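Local coordinates for TarM (Staphylococcus aureus subsp. aureus 21178, PDB 4X7R), which belongs to the GT-B clan of glycosyltransferases, with two Rossmann-like domains facing each other across a cleft and a large added antiparallel beta-sheet, at residues K65-F70 / V208-K213; A121-S126 / K130-F135; G260-S265 / N292-E297; A340-K345 / H444-M449. The protein carries 1 engineered substitution. All coordinates share one frame; numbering follows the deposited sequence.

Interaction 1: residues K65-F70 / V208-K213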
loop_
_atom_site.group_PDB
_atom_site.type_symbol
_atom_site.label_atom_id
_atom_site.label_comp_id
_atom_site.label_asym_id
_atom_site.label_seq_id
_atom_site.Cartn_x
_atom_site.Cartn_y
_atom_site.Cartn_z
ATOM N N LYS A 65 -5.901 3.871 14.953
ATOM C CA LYS A 65 -5.539 5.259 14.734
ATOM C C LYS A 65 -4.438 5.277 13.693
ATOM O O LYS A 65 -3.638 4.333 13.601
ATOM C CB LYS A 65 -4.963 5.890 16.022
ATOM C CG LYS A 65 -5.945 6.015 17.183
ATOM C CD LYS A 65 -5.271 6.619 18.413
ATOM C CE LYS A 65 -5.923 6.185 19.718
ATOM N NZ LYS A 65 -5.434 4.841 20.174
ATOM N N MET A 66 -4.375 6.365 12.926
ATOM C CA MET A 66 -3.241 6.636 12.070
ATOM C C MET A 66 -2.550 7.865 12.604
ATOM O O MET A 66 -3.150 8.941 12.668
ATOM C CB MET A 66 -3.567 6.776 10.585
ATOM C CG MET A 66 -2.296 6.859 9.733
ATOM S SD MET A 66 -2.458 7.700 8.132
ATOM C CE MET A 66 -3.031 9.386 8.721
ATOM N N TYR A 67 -1.299 7.706 13.018
ATOM C CA TYR A 67 -0.434 8.820 13.411
ATOM C C TYR A 67 0.384 9.176 12.151
ATOM O O TYR A 67 0.973 8.295 11.542
ATOM C CB TYR A 67 0.522 8.407 14.523
ATOM C CG TYR A 67 -0.182 8.083 15.813
ATOM C CD1 TYR A 67 -0.676 9.100 16.637
ATOM C CD2 TYR A 67 -0.328 6.763 16.239
ATOM C CE1 TYR A 67 -1.301 8.805 17.857
ATOM C CE2 TYR A 67 -0.948 6.460 17.454
ATOM C CZ TYR A 67 -1.448 7.481 18.249
ATOM O OH TYR A 67 -2.046 7.187 19.441
ATOM N N ASN A 68 0.361 10.437 11.724
ATOM C CA ASN A 68 1.101 10.886 10.556
ATOM C C ASN A 68 2.017 12.070 10.961
ATOM O O ASN A 68 1.599 12.928 11.732
ATOM C CB ASN A 68 0.146 11.232 9.414
ATOM C CG ASN A 68 0.846 11.816 8.205
ATOM O OD1 ASN A 68 1.021 13.044 8.072
ATOM N ND2 ASN A 68 1.309 10.942 7.325
ATOM N N VAL A 69 3.266 12.075 10.483
ATOM C CA VAL A 69 4.287 13.098 10.795
ATOM C C VAL A 69 3.812 14.536 10.484
ATOM O O VAL A 69 3.985 15.399 11.322
ATOM C CB VAL A 69 5.689 12.764 10.170
ATOM C CG1 VAL A 69 5.634 12.696 8.641
ATOM C CG2 VAL A 69 6.758 13.761 10.634
ATOM N N PHE A 70 3.239 14.789 9.283
ATOM C CA PHE A 70 2.742 16.123 8.913
ATOM C C PHE A 70 1.522 16.490 9.719
ATOM O O PHE A 70 1.455 17.615 10.207
ATOM C CB PHE A 70 2.521 16.271 7.399
ATOM C CG PHE A 70 3.820 16.060 6.662
ATOM C CD1 PHE A 70 4.865 16.976 6.781
ATOM C CD2 PHE A 70 4.057 14.874 5.969
ATOM C CE1 PHE A 70 6.100 16.736 6.169
ATOM C CE2 PHE A 70 5.287 14.643 5.339
ATOM C CZ PHE A 70 6.295 15.575 5.431
ATOM N N VAL A 208 12.663 10.602 12.316
ATOM C CA VAL A 208 13.302 9.998 13.491
ATOM C C VAL A 208 12.915 10.793 14.749
ATOM O O VAL A 208 12.541 10.197 15.759
ATOM C CB VAL A 208 14.837 9.863 13.306
ATOM C CG1 VAL A 208 15.547 9.635 14.645
ATOM C CG2 VAL A 208 15.164 8.756 12.307
ATOM N N TYR A 209 12.967 12.144 14.669
ATOM C CA TYR A 209 12.583 13.012 15.785
ATOM C C TYR A 209 11.135 12.735 16.163
ATOM O O TYR A 209 10.833 12.551 17.339
ATOM C CB TYR A 209 12.770 14.491 15.404
ATOM C CG TYR A 209 12.136 15.467 16.378
ATOM C CD1 TYR A 209 12.775 15.813 17.569
ATOM C CD2 TYR A 209 10.930 16.105 16.077
ATOM C CE1 TYR A 209 12.217 16.751 18.444
ATOM C CE2 TYR A 209 10.347 17.013 16.960
ATOM C CZ TYR A 209 10.998 17.341 18.137
ATOM O OH TYR A 209 10.391 18.221 19.004
ATOM N N TYR A 210 10.253 12.708 15.158
ATOM C CA TYR A 210 8.817 12.481 15.313
ATOM C C TYR A 210 8.506 11.200 16.102
ATOM O O TYR A 210 7.736 11.251 17.065
ATOM C CB TYR A 210 8.129 12.493 13.928
ATOM C CG TYR A 210 6.717 11.951 13.953
ATOM C CD1 TYR A 210 5.726 12.564 14.717
ATOM C CD2 TYR A 210 6.359 10.848 13.182
ATOM C CE1 TYR A 210 4.424 12.079 14.739
ATOM C CE2 TYR A 210 5.052 10.361 13.188
ATOM C CZ TYR A 210 4.090 10.987 13.964
ATOM O OH TYR A 210 2.794 10.562 13.954
ATOM N N LEU A 211 9.153 10.068 15.724
ATOM C CA LEU A 211 9.000 8.778 16.408
ATOM C C LEU A 211 9.472 8.840 17.854
ATOM O O LEU A 211 8.906 8.164 18.692
ATOM C CB LEU A 211 9.754 7.665 15.670
ATOM C CG LEU A 211 9.198 7.274 14.301
ATOM C CD1 LEU A 211 10.145 6.304 13.603
ATOM C CD2 LEU A 211 7.776 6.675 14.429
ATOM N N GLU A 212 10.522 9.626 18.139
ATOM C CA GLU A 212 11.051 9.779 19.501
ATOM C C GLU A 212 10.076 10.606 20.347
ATOM O O GLU A 212 9.960 10.362 21.542
ATOM C CB GLU A 212 12.441 10.426 19.475
ATOM C CG GLU A 212 13.507 9.512 18.898
ATOM C CD GLU A 212 14.795 10.182 18.466
ATOM O OE1 GLU A 212 14.835 11.432 18.372
ATOM O OE2 GLU A 212 15.761 9.446 18.180
ATOM N N LYS A 213 9.345 11.541 19.710
ATOM C CA LYS A 213 8.306 12.384 20.328
ATOM C C LYS A 213 6.997 11.570 20.522
ATOM O O LYS A 213 6.392 11.589 21.593
ATOM C CB LYS A 213 8.054 13.636 19.442
ATOM C CG LYS A 213 8.178 14.968 20.161
ATOM C CD LYS A 213 9.530 15.204 20.833
ATOM C CE LYS A 213 9.432 16.316 21.864
ATOM N NZ LYS A 213 8.654 15.931 23.087
#

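Interaction 2: residues A121-S126 / K130-F135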
loop_
_atom_site.group_PDB
_atom_site.type_symbol
_atom_site.label_atom_id
_atom_site.label_comp_id
_atom_site.label_asym_id
_atom_site.label_seq_id
_atom_site.Cartn_x
_atom_site.Cartn_y
_atom_site.Cartn_z
ATOM N N ALA A 121 -0.704 34.874 -13.741
ATOM C CA ALA A 121 -1.120 33.597 -13.180
ATOM C C ALA A 121 -1.880 32.667 -14.093
ATOM O O ALA A 121 -2.479 33.079 -15.080
ATOM C CB ALA A 121 -1.904 33.817 -11.889
ATOM N N TYR A 122 -1.862 31.401 -13.712
ATOM C CA TYR A 122 -2.593 30.296 -14.293
ATOM C C TYR A 122 -3.372 29.665 -13.129
ATOM O O TYR A 122 -2.772 29.297 -12.110
ATOM C CB TYR A 122 -1.618 29.279 -14.905
ATOM C CG TYR A 122 -2.267 27.987 -15.339
ATOM C CD1 TYR A 122 -2.791 27.843 -16.622
ATOM C CD2 TYR A 122 -2.302 26.882 -14.491
ATOM C CE1 TYR A 122 -3.367 26.642 -17.035
ATOM C CE2 TYR A 122 -2.881 25.681 -14.891
ATOM C CZ TYR A 122 -3.413 25.566 -16.165
ATOM O OH TYR A 122 -3.975 24.380 -16.563
ATOM N N ILE A 123 -4.703 29.555 -13.274
ATOM C CA ILE A 123 -5.570 28.922 -12.272
ATOM C C ILE A 123 -6.307 27.744 -12.911
ATOM O O ILE A 123 -6.921 27.914 -13.966
ATOM C CB ILE A 123 -6.544 29.917 -11.566
ATOM C CG1 ILE A 123 -5.783 31.137 -10.973
ATOM C CG2 ILE A 123 -7.385 29.176 -10.493
ATOM C CD1 ILE A 123 -6.601 32.166 -10.259
ATOM N N ARG A 124 -6.246 26.566 -12.271
ATOM C CA ARG A 124 -6.935 25.355 -12.708
ATOM C C ARG A 124 -7.804 24.831 -11.549
ATOM O O ARG A 124 -7.277 24.366 -10.533
ATOM C CB ARG A 124 -5.927 24.295 -13.203
ATOM C CG ARG A 124 -6.543 23.025 -13.798
ATOM C CD ARG A 124 -5.686 21.783 -13.535
ATOM N NE ARG A 124 -4.315 21.929 -14.041
ATOM C CZ ARG A 124 -3.233 21.410 -13.466
ATOM N NH1 ARG A 124 -3.343 20.688 -12.358
ATOM N NH2 ARG A 124 -2.032 21.613 -13.994
ATOM N N LYS A 125 -9.138 24.905 -11.732
ATOM C CA LYS A 125 -10.163 24.443 -10.785
ATOM C C LYS A 125 -10.799 23.126 -11.289
ATOM O O LYS A 125 -11.388 23.100 -12.372
ATOM C CB LYS A 125 -11.271 25.510 -10.614
ATOM C CG LYS A 125 -10.885 26.753 -9.829
ATOM C CD LYS A 125 -12.025 27.772 -9.862
ATOM C CE LYS A 125 -11.751 29.007 -9.041
ATOM N NZ LYS A 125 -12.945 29.890 -8.949
ATOM N N SER A 126 -10.672 22.044 -10.506
ATOM C CA SER A 126 -11.255 20.738 -10.815
ATOM C C SER A 126 -11.801 20.127 -9.524
ATOM O O SER A 126 -11.024 19.867 -8.598
ATOM C CB SER A 126 -10.240 19.815 -11.496
ATOM O OG SER A 126 -9.366 19.146 -10.598
ATOM N N LYS A 130 -7.942 23.239 -6.370
ATOM C CA LYS A 130 -7.553 24.467 -7.054
ATOM C C LYS A 130 -6.046 24.622 -6.962
ATOM O O LYS A 130 -5.433 24.345 -5.929
ATOM C CB LYS A 130 -8.285 25.697 -6.488
ATOM C CG LYS A 130 -7.971 27.011 -7.230
ATOM C CD LYS A 130 -8.864 28.186 -6.820
ATOM C CE LYS A 130 -8.616 28.690 -5.418
ATOM N NZ LYS A 130 -9.577 29.750 -5.041
ATOM N N VAL A 131 -5.463 25.069 -8.060
ATOM C CA VAL A 131 -4.046 25.307 -8.212
ATOM C C VAL A 131 -3.871 26.711 -8.786
ATOM O O VAL A 131 -4.594 27.086 -9.714
ATOM C CB VAL A 131 -3.453 24.165 -9.083
ATOM C CG1 VAL A 131 -2.603 24.677 -10.238
ATOM C CG2 VAL A 131 -2.702 23.147 -8.229
ATOM N N ILE A 132 -2.990 27.523 -8.173
ATOM C CA ILE A 132 -2.685 28.872 -8.675
ATOM C C ILE A 132 -1.190 28.932 -8.909
ATOM O O ILE A 132 -0.420 28.874 -7.949
ATOM C CB ILE A 132 -3.189 30.057 -7.804
ATOM C CG1 ILE A 132 -4.698 29.983 -7.524
ATOM C CG2 ILE A 132 -2.808 31.405 -8.439
ATOM C CD1 ILE A 132 -5.212 31.082 -6.531
ATOM N N ASP A 133 -0.783 28.987 -10.189
ATOM C CA ASP A 133 0.612 29.092 -10.596
ATOM C C ASP A 133 0.905 30.548 -10.897
ATOM O O ASP A 133 0.168 31.172 -11.660
ATOM C CB ASP A 133 0.900 28.216 -11.826
ATOM C CG ASP A 133 0.853 26.732 -11.568
ATOM O OD1 ASP A 133 0.547 26.338 -10.422
ATOM O OD2 ASP A 133 1.148 25.958 -12.505
ATOM N N PHE A 134 1.929 31.115 -10.240
ATOM C CA PHE A 134 2.337 32.492 -10.472
ATOM C C PHE A 134 3.565 32.523 -11.342
ATOM O O PHE A 134 4.407 31.627 -11.278
ATOM C CB PHE A 134 2.544 33.274 -9.171
ATOM C CG PHE A 134 1.268 33.784 -8.551
ATOM C CD1 PHE A 134 0.579 34.853 -9.115
ATOM C CD2 PHE A 134 0.771 33.221 -7.376
ATOM C CE1 PHE A 134 -0.603 35.324 -8.538
ATOM C CE2 PHE A 134 -0.403 33.704 -6.790
ATOM C CZ PHE A 134 -1.083 34.751 -7.370
ATOM N N PHE A 135 3.643 33.540 -12.182
ATOM C CA PHE A 135 4.712 33.717 -13.157
ATOM C C PHE A 135 5.450 35.022 -12.984
ATOM O O PHE A 135 4.887 35.992 -12.465
ATOM C CB PHE A 135 4.141 33.631 -14.587
ATOM C CG PHE A 135 3.630 32.255 -14.917
ATOM C CD1 PHE A 135 2.373 31.842 -14.494
ATOM C CD2 PHE A 135 4.397 31.372 -15.664
ATOM C CE1 PHE A 135 1.918 30.548 -14.765
ATOM C CE2 PHE A 135 3.932 30.088 -15.950
ATOM C CZ PHE A 135 2.699 29.682 -15.489
#

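Interaction 3: residues G260-S265 / N292-E297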
loop_
_atom_site.group_PDB
_atom_site.type_symbol
_atom_site.label_atom_id
_atom_site.label_comp_id
_atom_site.label_asym_id
_atom_site.label_seq_id
_atom_site.Cartn_x
_atom_site.Cartn_y
_atom_site.Cartn_z
ATOM N N GLY A 260 20.731 -13.665 -8.947
ATOM C CA GLY A 260 20.549 -14.023 -7.548
ATOM C C GLY A 260 20.533 -12.856 -6.577
ATOM O O GLY A 260 20.394 -13.082 -5.363
ATOM N N ALA A 261 20.621 -11.594 -7.111
ATOM C CA ALA A 261 20.599 -10.342 -6.339
ATOM C C ALA A 261 19.464 -10.258 -5.290
ATOM O O ALA A 261 18.380 -10.807 -5.494
ATOM C CB ALA A 261 20.501 -9.148 -7.289
ATOM N N PHE A 262 19.715 -9.532 -4.202
ATOM C CA PHE A 262 18.749 -9.292 -3.128
ATOM C C PHE A 262 18.186 -7.895 -3.240
ATOM O O PHE A 262 18.904 -7.000 -3.660
ATOM C CB PHE A 262 19.427 -9.478 -1.759
ATOM C CG PHE A 262 19.865 -10.903 -1.535
ATOM C CD1 PHE A 262 18.928 -11.932 -1.449
ATOM C CD2 PHE A 262 21.210 -11.224 -1.446
ATOM C CE1 PHE A 262 19.329 -13.248 -1.279
ATOM C CE2 PHE A 262 21.612 -12.552 -1.266
ATOM C CZ PHE A 262 20.666 -13.555 -1.188
ATOM N N LYS A 263 16.908 -7.700 -2.871
ATOM C CA LYS A 263 16.272 -6.373 -2.872
ATOM C C LYS A 263 17.020 -5.515 -1.844
ATOM O O LYS A 263 17.326 -6.009 -0.762
ATOM C CB LYS A 263 14.783 -6.469 -2.494
ATOM C CG LYS A 263 13.926 -7.243 -3.489
ATOM C CD LYS A 263 12.476 -7.274 -3.071
ATOM C CE LYS A 263 11.565 -7.581 -4.237
ATOM N NZ LYS A 263 10.865 -8.896 -4.107
ATOM N N LYS A 264 17.386 -4.282 -2.208
ATOM C CA LYS A 264 18.147 -3.384 -1.331
ATOM C C LYS A 264 17.545 -3.119 0.041
ATOM O O LYS A 264 18.254 -3.279 1.027
ATOM C CB LYS A 264 18.586 -2.086 -2.029
ATOM C CG LYS A 264 20.092 -2.105 -2.336
ATOM C CD LYS A 264 20.458 -2.442 -3.787
ATOM C CE LYS A 264 20.839 -3.898 -3.992
ATOM N NZ LYS A 264 20.858 -4.248 -5.435
ATOM N N SER A 265 16.266 -2.735 0.115
ATOM C CA SER A 265 15.598 -2.425 1.396
ATOM C C SER A 265 15.574 -3.624 2.323
ATOM O O SER A 265 16.068 -3.530 3.444
ATOM C CB SER A 265 14.175 -1.927 1.176
ATOM O OG SER A 265 14.138 -0.793 0.330
ATOM N N ASN A 292 20.539 -19.377 5.890
ATOM C CA ASN A 292 21.585 -20.029 5.104
ATOM C C ASN A 292 22.448 -19.050 4.356
ATOM O O ASN A 292 23.662 -19.246 4.332
ATOM C CB ASN A 292 21.020 -21.111 4.181
ATOM C CG ASN A 292 20.363 -22.248 4.916
ATOM O OD1 ASN A 292 20.731 -22.577 6.045
ATOM N ND2 ASN A 292 19.342 -22.868 4.308
ATOM N N GLN A 293 21.829 -17.970 3.810
ATOM C CA GLN A 293 22.420 -16.888 3.015
ATOM C C GLN A 293 23.083 -15.755 3.814
ATOM O O GLN A 293 23.974 -15.104 3.265
ATOM C CB GLN A 293 21.321 -16.235 2.150
ATOM C CG GLN A 293 20.933 -16.971 0.863
ATOM C CD GLN A 293 19.511 -16.693 0.361
ATOM O OE1 GLN A 293 18.625 -16.121 1.063
ATOM N NE2 GLN A 293 19.253 -17.151 -0.874
ATOM N N PHE A 294 22.582 -15.426 5.037
ATOM C CA PHE A 294 23.055 -14.277 5.838
ATOM C C PHE A 294 23.647 -14.648 7.207
ATOM O O PHE A 294 23.253 -15.660 7.799
ATOM C CB PHE A 294 21.908 -13.255 6.013
ATOM C CG PHE A 294 21.431 -12.614 4.725
ATOM C CD1 PHE A 294 20.416 -13.200 3.965
ATOM C CD2 PHE A 294 21.987 -11.414 4.277
ATOM C CE1 PHE A 294 19.985 -12.619 2.766
ATOM C CE2 PHE A 294 21.551 -10.826 3.078
ATOM C CZ PHE A 294 20.554 -11.431 2.329
ATOM N N ASP A 295 24.574 -13.808 7.722
ATOM C CA ASP A 295 25.200 -13.996 9.044
ATOM C C ASP A 295 24.371 -13.280 10.150
ATOM O O ASP A 295 24.849 -12.308 10.763
ATOM C CB ASP A 295 26.679 -13.520 9.058
ATOM C CG ASP A 295 27.441 -13.833 10.350
ATOM O OD1 ASP A 295 27.045 -14.786 11.061
ATOM O OD2 ASP A 295 28.423 -13.116 10.654
ATOM N N VAL A 296 23.114 -13.756 10.366
ATOM C CA VAL A 296 22.157 -13.228 11.354
ATOM C C VAL A 296 21.378 -14.371 12.006
ATOM O O VAL A 296 21.253 -15.429 11.405
ATOM C CB VAL A 296 21.204 -12.136 10.792
ATOM C CG1 VAL A 296 21.924 -10.811 10.603
ATOM C CG2 VAL A 296 20.490 -12.584 9.509
ATOM N N GLU A 297 20.864 -14.164 13.226
ATOM C CA GLU A 297 20.102 -15.193 13.940
ATOM C C GLU A 297 18.638 -14.807 14.203
ATOM O O GLU A 297 17.761 -15.679 14.128
ATOM C CB GLU A 297 20.804 -15.556 15.256
ATOM C CG GLU A 297 21.985 -16.502 15.074
ATOM C CD GLU A 297 22.931 -16.640 16.253
ATOM O OE1 GLU A 297 22.845 -15.816 17.193
ATOM O OE2 GLU A 297 23.793 -17.549 16.215
#

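Interaction 4: residues A340-K345 / H444-M449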
loop_
_atom_site.group_PDB
_atom_site.type_symbol
_atom_site.label_atom_id
_atom_site.label_comp_id
_atom_site.label_asym_id
_atom_site.label_seq_id
_atom_site.Cartn_x
_atom_site.Cartn_y
_atom_site.Cartn_z
ATOM N N ALA A 340 -5.595 -18.055 -20.097
ATOM C CA ALA A 340 -6.988 -17.814 -20.487
ATOM C C ALA A 340 -7.218 -18.205 -21.947
ATOM O O ALA A 340 -8.167 -18.936 -22.228
ATOM C CB ALA A 340 -7.353 -16.358 -20.265
ATOM N N GLU A 341 -6.292 -17.802 -22.851
ATOM C CA GLU A 341 -6.306 -18.131 -24.280
ATOM C C GLU A 341 -6.385 -19.653 -24.509
ATOM O O GLU A 341 -7.179 -20.094 -25.338
ATOM C CB GLU A 341 -5.068 -17.535 -24.985
ATOM C CG GLU A 341 -5.069 -17.707 -26.500
ATOM C CD GLU A 341 -3.883 -17.111 -27.232
ATOM O OE1 GLU A 341 -2.733 -17.337 -26.792
ATOM O OE2 GLU A 341 -4.103 -16.451 -28.273
ATOM N N LEU A 342 -5.586 -20.442 -23.754
ATOM C CA LEU A 342 -5.545 -21.907 -23.843
ATOM C C LEU A 342 -6.830 -22.552 -23.324
ATOM O O LEU A 342 -7.351 -23.465 -23.962
ATOM C CB LEU A 342 -4.328 -22.475 -23.089
ATOM C CG LEU A 342 -2.938 -22.121 -23.622
ATOM C CD1 LEU A 342 -1.871 -22.453 -22.601
ATOM C CD2 LEU A 342 -2.641 -22.848 -24.935
ATOM N N VAL A 343 -7.341 -22.071 -22.178
ATOM C CA VAL A 343 -8.567 -22.567 -21.538
ATOM C C VAL A 343 -9.776 -22.283 -22.450
ATOM O O VAL A 343 -10.557 -23.200 -22.721
ATOM C CB VAL A 343 -8.751 -21.997 -20.096
ATOM C CG1 VAL A 343 -9.994 -22.559 -19.427
ATOM C CG2 VAL A 343 -7.532 -22.281 -19.225
ATOM N N VAL A 344 -9.893 -21.027 -22.949
ATOM C CA VAL A 344 -10.969 -20.565 -23.841
ATOM C C VAL A 344 -10.970 -21.312 -25.190
ATOM O O VAL A 344 -12.046 -21.620 -25.691
ATOM C CB VAL A 344 -11.031 -19.011 -23.956
ATOM C CG1 VAL A 344 -12.033 -18.546 -25.011
ATOM C CG2 VAL A 344 -11.358 -18.377 -22.607
ATOM N N LYS A 345 -9.777 -21.658 -25.737
ATOM C CA LYS A 345 -9.678 -22.419 -26.995
ATOM C C LYS A 345 -10.163 -23.880 -26.880
ATOM O O LYS A 345 -10.488 -24.480 -27.904
ATOM C CB LYS A 345 -8.291 -22.307 -27.658
ATOM C CG LYS A 345 -8.052 -20.958 -28.349
ATOM C CD LYS A 345 -6.938 -21.006 -29.396
ATOM C CE LYS A 345 -7.470 -21.236 -30.800
ATOM N NZ LYS A 345 -6.380 -21.483 -31.783
ATOM N N HIS A 444 5.882 -21.499 -14.588
ATOM C CA HIS A 444 5.894 -21.182 -16.029
ATOM C C HIS A 444 5.070 -22.145 -16.887
ATOM O O HIS A 444 4.727 -21.788 -18.014
ATOM C CB HIS A 444 7.316 -21.014 -16.605
ATOM C CG HIS A 444 8.039 -19.809 -16.095
ATOM N ND1 HIS A 444 9.008 -19.909 -15.099
ATOM C CD2 HIS A 444 7.900 -18.507 -16.443
ATOM C CE1 HIS A 444 9.428 -18.671 -14.882
ATOM N NE2 HIS A 444 8.790 -17.790 -15.665
ATOM N N ASN A 445 4.769 -23.361 -16.378
ATOM C CA ASN A 445 4.014 -24.384 -17.114
ATOM C C ASN A 445 2.545 -23.967 -17.348
ATOM O O ASN A 445 1.641 -24.434 -16.652
ATOM C CB ASN A 445 4.127 -25.757 -16.424
ATOM C CG ASN A 445 3.829 -26.935 -17.317
ATOM O OD1 ASN A 445 3.138 -26.824 -18.335
ATOM N ND2 ASN A 445 4.299 -28.113 -16.915
ATOM N N ILE A 446 2.328 -23.088 -18.347
ATOM C CA ILE A 446 1.013 -22.560 -18.730
ATOM C C ILE A 446 0.036 -23.628 -19.245
ATOM O O ILE A 446 -1.165 -23.495 -19.024
ATOM C CB ILE A 446 1.101 -21.294 -19.638
ATOM C CG1 ILE A 446 1.745 -21.594 -21.021
ATOM C CG2 ILE A 446 1.820 -20.149 -18.902
ATOM C CD1 ILE A 446 1.483 -20.538 -22.118
ATOM N N ASN A 447 0.553 -24.696 -19.894
ATOM C CA ASN A 447 -0.251 -25.799 -20.423
ATOM C C ASN A 447 -0.839 -26.668 -19.315
ATOM O O ASN A 447 -2.027 -26.996 -19.370
ATOM C CB ASN A 447 0.550 -26.659 -21.406
ATOM C CG ASN A 447 1.052 -25.925 -22.625
ATOM O OD1 ASN A 447 0.455 -24.950 -23.103
ATOM N ND2 ASN A 447 2.159 -26.408 -23.171
ATOM N N ASP A 448 -0.015 -27.048 -18.318
ATOM C CA ASP A 448 -0.492 -27.839 -17.180
ATOM C C ASP A 448 -1.450 -27.014 -16.316
ATOM O O ASP A 448 -2.393 -27.576 -15.770
ATOM C CB ASP A 448 0.658 -28.414 -16.340
ATOM C CG ASP A 448 0.193 -29.393 -15.267
ATOM O OD1 ASP A 448 -0.521 -30.365 -15.614
ATOM O OD2 ASP A 448 0.519 -29.173 -14.077
ATOM N N MET A 449 -1.250 -25.687 -16.238
ATOM C CA MET A 449 -2.158 -24.834 -15.476
ATOM C C MET A 449 -3.512 -24.712 -16.180
ATOM O O MET A 449 -4.549 -24.771 -15.512
ATOM C CB MET A 449 -1.562 -23.462 -15.207
ATOM C CG MET A 449 -2.278 -22.749 -14.109
ATOM S SD MET A 449 -1.577 -21.145 -13.723
ATOM C CE MET A 449 -2.549 -20.232 -14.622
#

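Interaction 1: residues K65-F70 / V208-K213
Val-69 and Tyr-210 make the closest backbone approach, CA to CA 6.4 Å, where edge strand 66-68 of the N-terminal parallel sheet turns into helix 69-78 and helix 203-214 packs beside it. The tyrosine spans the gap. Its CG lies anti to the backbone N (chi1 166°), which swings the ring away from its own helix and brings one ring face against Val-69. The CA of Val-69 stands over the ring centre, 3.7 Å from the Tyr-210 centroid and 11° off the normal, a CH-pi contact. Beta branching lets Val-69 CB and CG2 both lie on the ring, CB on Tyr-210 CD2 at 3.6 Å and CG2 on Tyr-210 CG at 3.8 Å. Tyr-67 CB lies at the edge of the Tyr-210 ring, near its plane, 3.2 Å from Tyr-210 OH; the Tyr-67 hydroxyl itself bonds Lys-3. Asn-68, whose CB points away from 208-213, is the N-cap: its OD1 takes a weak bond from Phe-70 N and a hydrogen bond from Glu-71 N, while ND2 bonds Asp-42 and Thr-40. The Tyr-72 ring also meets Tyr-210. The clear contacts are CH-pi and apolar, while the side chain of Asn-68 caps the helix start.

Interaction 2: residues A121-S126 / K130-F135
Tyr-122 O receives the amide of Asp-133 at 2.8 Å, nearly straight at 167°, and the CA-H of Ile-132 also leans on this carbonyl. The bond belongs to a beta hairpin, strands 119-126 and 129-136, inside the long antiparallel sheet inserted in the N-terminal domain. Tyr-122 with Asp-133 and Arg-124 with Val-131 are hydrogen-bonded pairs, the return bond of the first running from Tyr-122 N to Asp-133 O at 2.9 Å. The non-hydrogen-bonded pairs Ala-121/Phe-134, Ile-123/Ile-132 and Lys-125/Lys-130 alternate with them, and their side chains share one face. There the isoleucines lie side by side, Ile-123 CG1 on Ile-132 CG1 at 3.8 Å, and the small Ala-121 CB packs against the Phe-134 ring at CD1. On the other face, Tyr-122 CB meets the edge of the Phe-135 ring at CE1, 3.8 Å away, and Asp-133 runs alongside the tyrosine, its carboxylate held by salt bridges to Arg-140 and Arg-143. Lysine suits the outer end, where aliphatic stems pack while the ammonium groups keep apart. Lys-130, bent at chi3 (69°), makes a cation-pi contact with Phe-146. Lys-130 CD touches Lys-125 CE at 3.7 Å. Lys-125 NZ and Lys-130 NZ stay 5.2 Å apart.

Interaction 3: residues G260-S265 / N292-E297
Phe-262 and Phe-294 share nearly the same first torsion, chi1 -65° and -64°, each placing CG anti to its carbonyl carbon; from their separate backbones the two side chains then approach from opposite directions. They meet as an edge-to-face pair, the edge of Phe-294 turned toward the face of Phe-262, with ring centroids 4.9 Å apart and planes inclined at 54°. Phe-294 CZ is the leading atom, poised over the centre of the Phe-262 ring and 3.8 Å from its CD2. The opposite face of the Phe-262 ring has Gly-260 O above its centre, supplied by its own loop. Gln-293 occupies the rim: its CD lies 3.7 Å from Phe-262 CZ, and its NE2 lies close to the ring plane. Glutamine serves well here because its CG and flat amide pack on the aromatic edge while both polar ends remain bonded, OE1 to His-252 and NE2 to His-253. Both histidine rings also meet Phe-262, while Phe-294 rests on Ile-270 and Glu-271 of helix 264-271. In this way the loop entering helix 264-271 is pinned to the end of helix 284-293, the helix of the beta-alpha-beta crossover between strands 278-281 and 299-301, as belongs to the Rossmann-like N-terminal domain of a GT-B protein.

Interaction 4: residues A340-K345 / H444-M449
Asn-447 presents its flat amide to Leu-342 through the oxygen: OD1 lies 3.4 Å from Leu-342 CD1 and 4.2 Å from Leu-342 CD2, as the two side chains slant past each other. The second amide, that of Asn-445, acts within its own segment. As N-cap of helix 446-457, its OD1 accepts from Asp-448 N at 3.2 Å; the bond is straight at the hydrogen (163°), but the donor stands 57° out of the carbonyl plane. Asparagine fits this position because its short side chain can reach forward to the N-H of Asp-448 in the first turn. Between the amides along the chain, Ile-446 turns CG1 between its backbone N and carbonyl carbon (chi1 65°), and its end comes nearer the other helix, with CD1 3.9 Å from Leu-342 CD1. The same isoleucine also touches Leu-335, Glu-338 and Val-339 of helix 333-346. Leu-342 CD1 further approaches Ile-446 O at 3.8 Å, and the leucine continues onto Ala-450. Between 340-345 and 444-449, then, Leu-342 CD1 does most of the touching, and Val-343 and Met-449 extend the apolar packing of these two helices of the C-terminal Rossmann-like domain; the directional bonding stays inside the capped helix.

Interactions 1 and 3 both belong to the N-terminal Rossmann-like domain, with centres 29 Å apart, whereas interaction 4 lies in the C-terminal one, 35 Å from interaction 3 between centres. Interaction 2 is nested along the chain inside the loop closed by interaction 1, because the added antiparallel sheet is inserted between strand 66-68 and helix 203-214; their nearest atoms are about 17 Å apart. None of the four touches another. UDP and 3YW occupy pockets seen in the model, and the side chain of Phe-262 in interaction 3 is about 14 Å from 3YW. The Val-69 side chain of interaction 1 is about 7 Å from the bound SUS.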